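Local atomic coordinates of putative NADH-flavin reductase (Streptococcus pneumoniae TIGR4, PDB entry 4R01), a protein that probably binds a nicotinamide dinucleotide through its Rossmann fold and uses it to reduce flavin, as a putative NADH-flavin reductase. Residues 7-12 and 16-21; 28-31 and 35-38; 94-99 and 189-194; 47-52 and 64-69; 132-137 and 146-151. One frame throughout, in Å; residues are numbered along the deposited sequence.

Contact 1 (7-12 and 16-21); sequences IAANGQ and AIVEEA. With SO4 (sulfate ion), chain C.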
# COMPACT_ATOMS: atom_id res chain seq x y z
N ILE A 7 -22.82 -26.86 6.61
CA ILE A 7 -22.41 -27.55 5.40
C ILE A 7 -20.89 -27.51 5.28
O ILE A 7 -20.27 -26.47 5.52
CB ILE A 7 -23.06 -26.94 4.14
CG1 ILE A 7 -24.48 -27.48 3.95
CG2 ILE A 7 -22.25 -27.25 2.89
CD1 ILE A 7 -25.49 -26.96 4.94
N ALA A 8 -20.29 -28.65 4.92
CA ALA A 8 -18.84 -28.81 4.82
C ALA A 8 -18.16 -28.58 6.16
O ALA A 8 -17.22 -27.79 6.27
CB ALA A 8 -18.26 -27.87 3.75
N ALA A 9 -18.63 -29.29 7.18
CA ALA A 9 -18.13 -29.11 8.54
C ALA A 9 -16.74 -29.71 8.73
O ALA A 9 -16.10 -29.49 9.76
CB ALA A 9 -19.11 -29.72 9.54
N ASN A 10 -16.28 -30.48 7.75
CA ASN A 10 -14.94 -31.06 7.81
C ASN A 10 -13.88 -30.08 7.33
O ASN A 10 -12.69 -30.26 7.60
CB ASN A 10 -14.87 -32.34 6.99
CG ASN A 10 -15.47 -33.52 7.73
OD1 ASN A 10 -15.42 -33.58 8.95
ND2 ASN A 10 -16.05 -34.46 6.98
N GLY A 11 -14.31 -29.05 6.60
CA GLY A 11 -13.42 -28.00 6.16
C GLY A 11 -12.84 -27.27 7.35
O GLY A 11 -13.38 -27.35 8.46
N GLN A 12 -11.74 -26.56 7.13
CA GLN A 12 -11.06 -25.87 8.22
C GLN A 12 -11.94 -24.78 8.83
O GLN A 12 -12.00 -24.64 10.05
CB GLN A 12 -9.73 -25.28 7.73
CG GLN A 12 -8.69 -26.34 7.39
CD GLN A 12 -7.48 -25.78 6.66
OE1 GLN A 12 -6.48 -25.42 7.28
NE2 GLN A 12 -7.56 -25.73 5.34
N ALA A 16 -14.23 -25.01 12.50
CA ALA A 16 -13.98 -23.87 13.36
C ALA A 16 -15.30 -23.34 13.89
O ALA A 16 -15.44 -23.07 15.08
CB ALA A 16 -13.22 -22.79 12.61
N ILE A 17 -16.28 -23.21 13.00
CA ILE A 17 -17.61 -22.74 13.36
C ILE A 17 -18.35 -23.77 14.21
O ILE A 17 -19.03 -23.41 15.17
CB ILE A 17 -18.44 -22.41 12.10
CG1 ILE A 17 -17.70 -21.40 11.23
CG2 ILE A 17 -19.81 -21.86 12.49
CD1 ILE A 17 -18.42 -21.04 9.96
N VAL A 18 -18.21 -25.04 13.85
CA VAL A 18 -18.84 -26.13 14.61
C VAL A 18 -18.33 -26.13 16.05
O VAL A 18 -19.12 -26.12 17.00
CB VAL A 18 -18.56 -27.51 13.98
CG1 VAL A 18 -18.96 -28.63 14.94
CG2 VAL A 18 -19.30 -27.65 12.65
N GLU A 19 -17.01 -26.15 16.21
CA GLU A 19 -16.39 -26.19 17.53
C GLU A 19 -16.78 -24.99 18.37
O GLU A 19 -17.01 -25.11 19.58
CB GLU A 19 -14.87 -26.26 17.39
CG GLU A 19 -14.13 -26.29 18.72
CD GLU A 19 -12.64 -26.53 18.55
OE1 GLU A 19 -12.24 -27.10 17.51
OE2 GLU A 19 -11.87 -26.16 19.46
N GLU A 20 -16.87 -23.82 17.74
CA GLU A 20 -17.28 -22.61 18.44
C GLU A 20 -18.75 -22.68 18.85
O GLU A 20 -19.09 -22.38 19.99
CB GLU A 20 -17.03 -21.37 17.57
CG GLU A 20 -17.55 -20.07 18.18
CD GLU A 20 -16.80 -19.66 19.43
OE1 GLU A 20 -15.62 -20.04 19.58
OE2 GLU A 20 -17.39 -18.95 20.27
N ALA A 21 -19.60 -23.10 17.91
CA ALA A 21 -21.04 -23.17 18.17
C ALA A 21 -21.37 -24.23 19.22
O ALA A 21 -22.30 -24.06 20.00
CB ALA A 21 -21.79 -23.45 16.87
S SO4 C . -16.96 -31.89 3.90
O1 SO4 C . -17.52 -31.70 5.23
O2 SO4 C . -18.00 -31.63 2.90
O3 SO4 C . -15.85 -30.97 3.70
O4 SO4 C . -16.47 -33.26 3.75
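A9 meets V18 where the first strand of the Rossmann fold gives way, through what is probably the dinucleotide-binding loop, to helix 12-24. The packed part is small and apolar: A9 CB lies 3.7 Å from V18 CG2, and both residues are buried. V18 sends this methyl back beside its own backbone N, with CG1 taking the place anti to that nitrogen (chi1 168°), and A30 of strand 27-32 touches A9 as well.

The other half of the contact is looser. A16 N reaches Q12 O only by a weak, bent hydrogen bond (3.3 Å), and A16 CB stands 3.4 Å from that same carbonyl oxygen. Q12 CB points away from 16-21, and its NE2 bonds D72 O of a second subunit.

A9 itself belongs to a type I turn from A8 to G11, closed by G11 N to A8 O at 3.2 Å. A sulfate, probably from the crystallisation liquor, sits against the turn and is also held by R33 N, consistent with a place for a cofactor phosphate. N10 ND2 gives it a weak bond; the firmer one runs from N10 N to sulfate O1, 3.1 Å.

Contact 2 (28-31 and 35-38); sequences VTAI and ENKS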
# COMPACT_ATOMS: atom_id res chain seq x y z
N VAL A 28 -25.55 -28.89 17.08
CA VAL A 28 -25.06 -28.70 15.72
C VAL A 28 -25.11 -29.98 14.90
O VAL A 28 -24.60 -31.02 15.32
CB VAL A 28 -23.61 -28.16 15.72
CG1 VAL A 28 -23.15 -27.84 14.31
CG2 VAL A 28 -23.51 -26.92 16.61
N THR A 29 -25.73 -29.89 13.73
CA THR A 29 -25.73 -30.98 12.77
C THR A 29 -24.68 -30.72 11.71
O THR A 29 -24.68 -29.67 11.07
CB THR A 29 -27.11 -31.16 12.10
OG1 THR A 29 -28.07 -31.57 13.07
CG2 THR A 29 -27.03 -32.20 11.00
N ALA A 30 -23.78 -31.68 11.51
CA ALA A 30 -22.77 -31.56 10.47
C ALA A 30 -23.22 -32.24 9.19
O ALA A 30 -23.52 -33.43 9.18
CB ALA A 30 -21.45 -32.14 10.94
N ILE A 31 -23.27 -31.48 8.10
CA ILE A 31 -23.56 -32.06 6.80
C ILE A 31 -22.25 -32.17 6.03
O ILE A 31 -21.67 -31.16 5.61
CB ILE A 31 -24.58 -31.22 6.02
CG1 ILE A 31 -25.90 -31.16 6.81
CG2 ILE A 31 -24.80 -31.80 4.64
CD1 ILE A 31 -27.00 -30.39 6.13
N GLU A 35 -16.03 -38.97 6.45
CA GLU A 35 -16.11 -39.20 7.89
C GLU A 35 -16.01 -37.89 8.67
O GLU A 35 -15.24 -37.00 8.31
CB GLU A 35 -15.01 -40.17 8.35
CG GLU A 35 -15.19 -40.67 9.77
CD GLU A 35 -13.90 -41.18 10.38
OE1 GLU A 35 -12.85 -41.10 9.72
OE2 GLU A 35 -13.94 -41.68 11.53
N ASN A 36 -16.80 -37.79 9.73
CA ASN A 36 -16.86 -36.56 10.51
C ASN A 36 -15.64 -36.37 11.40
O ASN A 36 -15.37 -37.18 12.28
CB ASN A 36 -18.13 -36.54 11.36
CG ASN A 36 -18.21 -35.31 12.25
OD1 ASN A 36 -18.11 -35.40 13.47
ND2 ASN A 36 -18.38 -34.14 11.63
N LYS A 37 -14.90 -35.29 11.15
CA LYS A 37 -13.74 -34.95 11.95
C LYS A 37 -14.08 -33.83 12.94
O LYS A 37 -13.31 -33.54 13.85
CB LYS A 37 -12.57 -34.52 11.06
CG LYS A 37 -12.27 -35.48 9.92
CD LYS A 37 -11.74 -36.82 10.42
CE LYS A 37 -10.25 -36.94 10.20
NZ LYS A 37 -9.72 -38.25 10.66
N SER A 38 -15.24 -33.22 12.75
CA SER A 38 -15.68 -32.12 13.61
C SER A 38 -16.24 -32.64 14.94
O SER A 38 -16.39 -33.85 15.13
CB SER A 38 -16.74 -31.27 12.90
OG SER A 38 -17.96 -31.98 12.74
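A30, N36 and S38 converge with all three CB atoms directed across the gap, so a single methyl of strand 27-32 faces two polar side chains of the following loop. This is the loop after the second strand of the Rossmann fold, folding back on that strand. The backbones stay well separated, the nearest CA atoms, those of A30 and N36, being 7.7 Å apart; the side chains alone bridge the space.

The A30 methyl lies off to one side of the plane of the N36 amide and well beyond the end of the group, with N36 CG 4.7 Å from A30 CB. The amide reaches this place because CG is anti to the N36 backbone nitrogen (chi1 177°), which projects the group from the loop toward the strand. S38 OG lies near the amide plane, 3.9 Å from A30 CB, so the methyl sits beside both polar groups. A chi1 of 69° tucks S38 OG between its own backbone N and carbonyl carbon, and a weak hydrogen bond links that oxygen with A40 N.

Around the site, N36 also packs on I43 and S38 on V18 of helix 12-24. N10 OD1 accepts from K37 N, tying the loop to the turn 8-11, which probably belongs to the dinucleotide site, while strand 27-32 runs between strands 3-7 and 42-45 in the parallel part of the mixed sheet.

Contact 3 (94-99 and 189-194); sequences RFLVVG and IGLVDE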
# COMPACT_ATOMS: atom_id res chain seq x y z
N ARG A 94 -32.54 -18.82 8.88
CA ARG A 94 -31.41 -17.99 8.45
C ARG A 94 -30.39 -18.81 7.67
O ARG A 94 -30.12 -19.96 8.00
CB ARG A 94 -30.74 -17.33 9.66
CG ARG A 94 -31.57 -16.23 10.30
CD ARG A 94 -30.72 -15.40 11.26
NE ARG A 94 -29.62 -14.73 10.57
CZ ARG A 94 -28.71 -13.97 11.19
NH1 ARG A 94 -28.78 -13.79 12.50
NH2 ARG A 94 -27.74 -13.40 10.49
N PHE A 95 -29.82 -18.20 6.64
CA PHE A 95 -28.82 -18.87 5.82
C PHE A 95 -27.55 -18.03 5.73
O PHE A 95 -27.49 -17.05 5.00
CB PHE A 95 -29.37 -19.16 4.43
CG PHE A 95 -28.35 -19.68 3.46
CD1 PHE A 95 -27.69 -20.88 3.70
CD2 PHE A 95 -28.06 -18.98 2.30
CE1 PHE A 95 -26.75 -21.36 2.81
CE2 PHE A 95 -27.12 -19.46 1.40
CZ PHE A 95 -26.47 -20.65 1.66
N LEU A 96 -26.53 -18.43 6.50
CA LEU A 96 -25.27 -17.70 6.53
C LEU A 96 -24.24 -18.33 5.61
O LEU A 96 -24.16 -19.55 5.50
CB LEU A 96 -24.71 -17.65 7.96
CG LEU A 96 -25.19 -16.51 8.86
CD1 LEU A 96 -26.66 -16.66 9.21
CD2 LEU A 96 -24.34 -16.44 10.12
N VAL A 97 -23.47 -17.49 4.94
CA VAL A 97 -22.44 -17.96 4.03
C VAL A 97 -21.06 -17.47 4.46
O VAL A 97 -20.86 -16.28 4.71
CB VAL A 97 -22.69 -17.48 2.58
CG1 VAL A 97 -21.60 -17.99 1.65
CG2 VAL A 97 -24.06 -17.94 2.11
N VAL A 98 -20.11 -18.40 4.55
CA VAL A 98 -18.71 -18.03 4.72
C VAL A 98 -18.19 -17.54 3.39
O VAL A 98 -17.97 -18.34 2.47
CB VAL A 98 -17.86 -19.20 5.22
CG1 VAL A 98 -16.40 -18.79 5.32
CG2 VAL A 98 -18.38 -19.70 6.57
N GLY A 99 -18.01 -16.23 3.27
CA GLY A 99 -17.70 -15.64 1.98
C GLY A 99 -16.24 -15.30 1.76
O GLY A 99 -15.35 -15.88 2.39
N ILE A 189 -16.01 -16.94 15.99
CA ILE A 189 -16.58 -16.20 17.12
C ILE A 189 -17.53 -15.11 16.62
O ILE A 189 -18.65 -14.99 17.10
CB ILE A 189 -15.49 -15.57 18.00
CG1 ILE A 189 -14.64 -16.67 18.65
CG2 ILE A 189 -16.11 -14.68 19.06
CD1 ILE A 189 -13.57 -16.14 19.58
N GLY A 190 -17.07 -14.33 15.64
CA GLY A 190 -17.88 -13.26 15.09
C GLY A 190 -19.12 -13.77 14.38
O GLY A 190 -20.20 -13.19 14.49
N LEU A 191 -18.97 -14.87 13.65
CA LEU A 191 -20.08 -15.44 12.90
C LEU A 191 -21.17 -15.99 13.82
O LEU A 191 -22.36 -15.81 13.56
CB LEU A 191 -19.56 -16.54 11.96
CG LEU A 191 -20.54 -17.11 10.92
CD1 LEU A 191 -19.80 -17.45 9.64
CD2 LEU A 191 -21.25 -18.33 11.46
N VAL A 192 -20.77 -16.67 14.90
CA VAL A 192 -21.73 -17.21 15.85
C VAL A 192 -22.40 -16.08 16.65
O VAL A 192 -23.56 -16.20 17.06
CB VAL A 192 -21.06 -18.22 16.82
CG1 VAL A 192 -22.06 -18.76 17.83
CG2 VAL A 192 -20.46 -19.37 16.03
N ASP A 193 -21.67 -14.99 16.85
CA ASP A 193 -22.25 -13.81 17.49
C ASP A 193 -23.39 -13.25 16.66
O ASP A 193 -24.42 -12.83 17.19
CB ASP A 193 -21.19 -12.73 17.71
CG ASP A 193 -20.24 -13.06 18.85
OD1 ASP A 193 -20.51 -14.03 19.59
OD2 ASP A 193 -19.22 -12.35 19.00
N GLU A 194 -23.21 -13.26 15.34
CA GLU A 194 -24.25 -12.81 14.42
C GLU A 194 -25.42 -13.79 14.41
O GLU A 194 -26.53 -13.45 14.03
CB GLU A 194 -23.67 -12.62 13.02
CG GLU A 194 -24.68 -12.29 11.93
CD GLU A 194 -25.40 -10.98 12.17
OE1 GLU A 194 -24.78 -10.05 12.73
OE2 GLU A 194 -26.59 -10.87 11.80
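R94 and L96, alternate residues of strand 94-98, point from one face of the Rossmann sheet at helix 184-196, and V98 joins them from the flank. Strand and helix segments run almost antiparallel, at 165°, with their axes 10.7 Å apart at closest approach, a spacing filled by side chains.

At the start of the strand, R94 grips E194 end-on with two nitrogens. NH1 donates to the backbone oxygen E194 O at 2.7 Å, and NH2 forms a salt bridge with E194 OE2 at 3.1 Å, meeting the lone pair that faces away from the other carboxylate oxygen. Guanidinium and carboxylate planes stand 77° apart, so this is not a flat, parallel pairing; each acceptor is somewhat tilted from the guanidinium plane. The arginine gets there by bending its chain at chi3 (61°). Because E194 lies toward the carboxyl end of helix 184-196, the positive group would probably also be favoured by the partial negative charge there. Second partners hold both groups: T147 OG1 bonds R94 NH2, and H200 ND1 bonds E194 OE1.

Two residues on, the polar grip gives way to the hydrophobic core. L96 and L191 slide past each other in opposite directions, with their CD2 atoms 3.9 Å apart and I63 of the adjoining strand touching both.

V98, near the end of the strand, crosses L191 at about a right angle and also packs on I17 of helix 12-24. Its CG2 methyl faces the second branch of the leucine, V98 CG2 to L191 CD1 being 4.1 Å.

Contact 4 (47-52 and 64-69); sequences DLFELT and SAFGAY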
# COMPACT_ATOMS: atom_id res chain seq x y z
N ASP A 47 -24.13 -35.73 -0.25
CA ASP A 47 -23.60 -34.75 -1.17
C ASP A 47 -24.43 -33.48 -1.08
O ASP A 47 -25.66 -33.54 -1.04
CB ASP A 47 -23.59 -35.27 -2.61
CG ASP A 47 -22.92 -34.31 -3.57
OD1 ASP A 47 -21.67 -34.31 -3.64
OD2 ASP A 47 -23.64 -33.55 -4.26
N LEU A 48 -23.75 -32.34 -1.02
CA LEU A 48 -24.39 -31.04 -0.85
C LEU A 48 -25.56 -30.82 -1.81
O LEU A 48 -26.65 -30.42 -1.38
CB LEU A 48 -23.36 -29.93 -1.04
CG LEU A 48 -23.91 -28.50 -1.06
CD1 LEU A 48 -24.61 -28.20 0.25
CD2 LEU A 48 -22.81 -27.49 -1.32
N PHE A 49 -25.34 -31.08 -3.09
CA PHE A 49 -26.34 -30.78 -4.11
C PHE A 49 -27.40 -31.87 -4.22
O PHE A 49 -28.21 -31.87 -5.15
CB PHE A 49 -25.66 -30.56 -5.46
CG PHE A 49 -24.69 -29.41 -5.45
CD1 PHE A 49 -25.12 -28.12 -5.67
CD2 PHE A 49 -23.34 -29.63 -5.22
CE1 PHE A 49 -24.23 -27.06 -5.67
CE2 PHE A 49 -22.45 -28.58 -5.21
CZ PHE A 49 -22.89 -27.30 -5.43
N GLU A 50 -27.41 -32.79 -3.26
CA GLU A 50 -28.44 -33.81 -3.19
C GLU A 50 -29.32 -33.59 -1.97
O GLU A 50 -30.19 -34.40 -1.67
CB GLU A 50 -27.81 -35.21 -3.17
CG GLU A 50 -27.60 -35.81 -4.55
CD GLU A 50 -26.46 -36.81 -4.58
OE1 GLU A 50 -26.03 -37.25 -3.50
OE2 GLU A 50 -26.00 -37.14 -5.70
N LEU A 51 -29.08 -32.48 -1.28
CA LEU A 51 -29.88 -32.12 -0.11
C LEU A 51 -31.32 -31.80 -0.50
O LEU A 51 -31.59 -31.28 -1.58
CB LEU A 51 -29.26 -30.93 0.61
CG LEU A 51 -27.98 -31.15 1.41
CD1 LEU A 51 -27.43 -29.82 1.89
CD2 LEU A 51 -28.22 -32.08 2.59
N THR A 52 -32.24 -32.12 0.40
CA THR A 52 -33.66 -31.82 0.20
C THR A 52 -34.14 -30.86 1.28
O THR A 52 -33.41 -30.58 2.23
CB THR A 52 -34.52 -33.10 0.23
OG1 THR A 52 -34.60 -33.59 1.58
CG2 THR A 52 -33.91 -34.17 -0.66
N SER A 64 -23.31 -22.29 5.60
CA SER A 64 -22.54 -22.95 4.56
C SER A 64 -21.09 -22.49 4.57
O SER A 64 -20.79 -21.32 4.35
CB SER A 64 -23.16 -22.70 3.18
OG SER A 64 -22.35 -23.26 2.16
N ALA A 65 -20.20 -23.43 4.84
CA ALA A 65 -18.76 -23.19 4.79
C ALA A 65 -18.18 -23.93 3.59
O ALA A 65 -17.03 -24.35 3.60
CB ALA A 65 -18.10 -23.65 6.08
N PHE A 66 -19.01 -24.07 2.56
CA PHE A 66 -18.63 -24.79 1.35
C PHE A 66 -17.42 -24.16 0.66
O PHE A 66 -17.38 -22.94 0.44
CB PHE A 66 -19.82 -24.86 0.38
CG PHE A 66 -19.49 -25.48 -0.94
CD1 PHE A 66 -19.38 -26.85 -1.07
CD2 PHE A 66 -19.31 -24.69 -2.07
CE1 PHE A 66 -19.08 -27.43 -2.29
CE2 PHE A 66 -19.01 -25.26 -3.29
CZ PHE A 66 -18.89 -26.64 -3.40
N GLY A 67 -16.45 -24.99 0.31
CA GLY A 67 -15.28 -24.55 -0.42
C GLY A 67 -14.97 -25.48 -1.57
O GLY A 67 -14.89 -26.70 -1.39
N ALA A 68 -14.80 -24.91 -2.76
CA ALA A 68 -14.56 -25.70 -3.97
C ALA A 68 -13.25 -26.48 -3.90
O ALA A 68 -12.18 -25.89 -3.71
CB ALA A 68 -14.58 -24.81 -5.19
N TYR A 69 -13.35 -27.79 -4.05
CA TYR A 69 -12.19 -28.68 -3.95
C TYR A 69 -11.26 -28.53 -5.16
O TYR A 69 -10.04 -28.61 -5.02
CB TYR A 69 -12.66 -30.13 -3.82
CG TYR A 69 -11.56 -31.17 -3.80
CD1 TYR A 69 -10.78 -31.37 -2.66
CD2 TYR A 69 -11.31 -31.97 -4.91
CE1 TYR A 69 -9.78 -32.32 -2.64
CE2 TYR A 69 -10.31 -32.92 -4.89
CZ TYR A 69 -9.55 -33.09 -3.76
OH TYR A 69 -8.55 -34.04 -3.74
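L48 and F49 reach F66 through apolar contacts. The closer one is L48 CD2 to F66 CD1 at 3.5 Å; the methyl also lies 3.9 Å from F66 CE1, touching both ring atoms at a slant. Both CG atoms are anti to their backbone nitrogens (chi1 173° for L48, 175° for F66), which extends the two side chains from their loops until they meet. F49 adds a looser touch, F49 CE2 to F66 CZ at 4.4 Å. The L48 CD2 methyl also stands over one face of the F49 ring, offset toward its rim, so the methyl touches both rings where they approach each other. H77 of helix 76-88 meets the F66 ring edge-to-face.

Hydrogen bonds shape each loop separately. D47 OD2 takes F49 N at 3.2 Å from above the carboxylate plane, an Asx turn leading into the short 3-10 segment, where D47 O accepts from E50 N at 2.9 Å. On the other side F66 N makes a weak bond to S64 OG.

Both loops leave the carboxyl ends of parallel strands, 42-45 and 61-64. That is the edge of a Rossmann sheet where the dinucleotide is generally bound.

Contact 5 (132-137 and 146-151); sequences ADELDL and WTFVSP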
# COMPACT_ATOMS: atom_id res chain seq x y z
N ALA A 132 -17.71 -13.72 -5.46
CA ALA A 132 -18.38 -12.47 -5.79
C ALA A 132 -19.68 -12.73 -6.55
O ALA A 132 -20.70 -12.11 -6.27
CB ALA A 132 -17.46 -11.57 -6.60
N ASP A 133 -19.62 -13.66 -7.51
CA ASP A 133 -20.81 -14.11 -8.23
C ASP A 133 -21.81 -14.70 -7.25
O ASP A 133 -23.02 -14.53 -7.39
CB ASP A 133 -20.45 -15.14 -9.29
CG ASP A 133 -19.62 -14.56 -10.42
OD1 ASP A 133 -19.23 -13.37 -10.33
OD2 ASP A 133 -19.36 -15.29 -11.40
N GLU A 134 -21.27 -15.40 -6.25
CA GLU A 134 -22.06 -16.01 -5.19
C GLU A 134 -22.88 -14.96 -4.45
O GLU A 134 -24.08 -15.12 -4.24
CB GLU A 134 -21.14 -16.76 -4.24
CG GLU A 134 -21.82 -17.45 -3.07
CD GLU A 134 -20.87 -18.35 -2.31
OE1 GLU A 134 -19.64 -18.16 -2.43
OE2 GLU A 134 -21.36 -19.25 -1.59
N LEU A 135 -22.21 -13.88 -4.05
CA LEU A 135 -22.86 -12.79 -3.33
C LEU A 135 -23.86 -12.04 -4.21
O LEU A 135 -24.94 -11.67 -3.75
CB LEU A 135 -21.81 -11.82 -2.77
CG LEU A 135 -22.31 -10.51 -2.18
CD1 LEU A 135 -23.23 -10.76 -1.00
CD2 LEU A 135 -21.14 -9.62 -1.77
N ASP A 136 -23.50 -11.83 -5.47
CA ASP A 136 -24.38 -11.12 -6.40
C ASP A 136 -25.69 -11.87 -6.61
O ASP A 136 -26.75 -11.26 -6.77
CB ASP A 136 -23.68 -10.89 -7.74
CG ASP A 136 -22.53 -9.90 -7.65
OD1 ASP A 136 -22.48 -9.13 -6.66
OD2 ASP A 136 -21.67 -9.89 -8.56
N LEU A 137 -25.62 -13.19 -6.61
CA LEU A 137 -26.80 -14.02 -6.81
C LEU A 137 -27.72 -13.97 -5.59
O LEU A 137 -28.94 -14.02 -5.72
CB LEU A 137 -26.39 -15.47 -7.11
CG LEU A 137 -27.50 -16.42 -7.57
CD1 LEU A 137 -28.23 -15.85 -8.78
CD2 LEU A 137 -26.92 -17.78 -7.89
N TRP A 146 -30.82 -14.32 4.08
CA TRP A 146 -29.40 -14.63 3.91
C TRP A 146 -28.50 -13.61 4.59
O TRP A 146 -28.88 -12.46 4.80
CB TRP A 146 -29.05 -14.71 2.42
CG TRP A 146 -29.29 -13.44 1.66
CD1 TRP A 146 -30.44 -13.08 1.01
CD2 TRP A 146 -28.36 -12.37 1.46
NE1 TRP A 146 -30.28 -11.85 0.43
CE2 TRP A 146 -29.02 -11.39 0.68
CE3 TRP A 146 -27.04 -12.14 1.86
CZ2 TRP A 146 -28.40 -10.20 0.31
CZ3 TRP A 146 -26.43 -10.96 1.48
CH2 TRP A 146 -27.11 -10.00 0.71
N THR A 147 -27.29 -14.04 4.93
CA THR A 147 -26.26 -13.15 5.44
C THR A 147 -24.89 -13.60 4.97
O THR A 147 -24.41 -14.67 5.37
CB THR A 147 -26.28 -13.06 6.98
OG1 THR A 147 -27.55 -12.54 7.42
CG2 THR A 147 -25.18 -12.14 7.48
N PHE A 148 -24.28 -12.80 4.11
CA PHE A 148 -22.94 -13.07 3.59
C PHE A 148 -21.90 -12.56 4.57
O PHE A 148 -21.88 -11.37 4.90
CB PHE A 148 -22.77 -12.40 2.22
CG PHE A 148 -21.71 -13.05 1.36
CD1 PHE A 148 -21.99 -14.22 0.68
CD2 PHE A 148 -20.47 -12.46 1.22
CE1 PHE A 148 -21.03 -14.81 -0.13
CE2 PHE A 148 -19.50 -13.05 0.41
CZ PHE A 148 -19.79 -14.23 -0.26
N VAL A 149 -21.03 -13.44 5.04
CA VAL A 149 -20.04 -13.05 6.04
C VAL A 149 -18.63 -13.04 5.46
O VAL A 149 -17.94 -14.06 5.45
CB VAL A 149 -20.09 -13.97 7.27
CG1 VAL A 149 -19.17 -13.44 8.36
CG2 VAL A 149 -21.51 -14.09 7.78
N SER A 150 -18.20 -11.88 4.99
CA SER A 150 -16.87 -11.72 4.43
C SER A 150 -15.80 -11.74 5.52
O SER A 150 -15.94 -11.07 6.54
CB SER A 150 -16.77 -10.41 3.63
OG SER A 150 -17.41 -10.53 2.38
N PRO A 151 -14.73 -12.51 5.30
CA PRO A 151 -13.59 -12.50 6.21
C PRO A 151 -12.65 -11.35 5.86
O PRO A 151 -12.97 -10.56 4.96
CB PRO A 151 -12.92 -13.85 5.95
CG PRO A 151 -13.17 -14.08 4.49
CD PRO A 151 -14.52 -13.44 4.18
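L135 and F148 bring their backbones within 6.9 Å, CA to CA, where helix 132-137 crosses strand 146-150 at 154° between chain directions, with the axes 9.9 Å apart.

The side chains make this a ring-centred contact. L135 CB stands over the middle of the F148 ring, 3.9 Å from its centroid and just 6° off the ring normal, a CH-pi interaction. From there the leucine runs obliquely across the ring toward its root, placing L135 CD1 3.6 Å from F148 CG. The same methyl continues to the indole of W146, whose CZ3 is 4.1 Å from L135 CD1, and so bridges two aromatic residues on one side of the strand. A chi1 of 61° swings the indole of W146 over its own backbone, and the backbone nitrogen of F148 lies at the edge of that indole. E134 approaches F148 another way: its methylene carbon CG meets the ring at the edge, E134 CG to F148 CE1 being 4.0 Å. Its extended chain passes the phenylalanine at about a right angle. V97 of the adjoining strand touches both E134 and F148, and R204 of strand 203-209 touches F148 as well as L135.

Helix 125-138 is the connection between neighbouring parallel strands 94-98 and 145-150. Its packing against the second of them belongs to a beta-alpha-beta crossover, the repeating topology of Rossmann folds.

Overall arrangement
Along the chain the order is contact 1, contact 2, contact 4, then contact 3, whose segments bracket contact 5. Strands 27-32, 3-7, 61-64, 94-98 and 145-150 lie side by side in one sheet; contacts 2 and 5 are farthest apart, about 23 Å between centres. Contacts 1 and 2 touch, centres about 8 Å apart; the sulfate lies against contact 1, beside contact 2. Contacts 3 and 5 share adjacent strands but address opposite faces: L96 points to helix 184-196, while V97 points away from it and touches E134 of helix 125-138. I7 O to A65 N links contacts 1 and 4 at the ends of strands 3-7 and 61-64, where loops of the probable dinucleotide site begin.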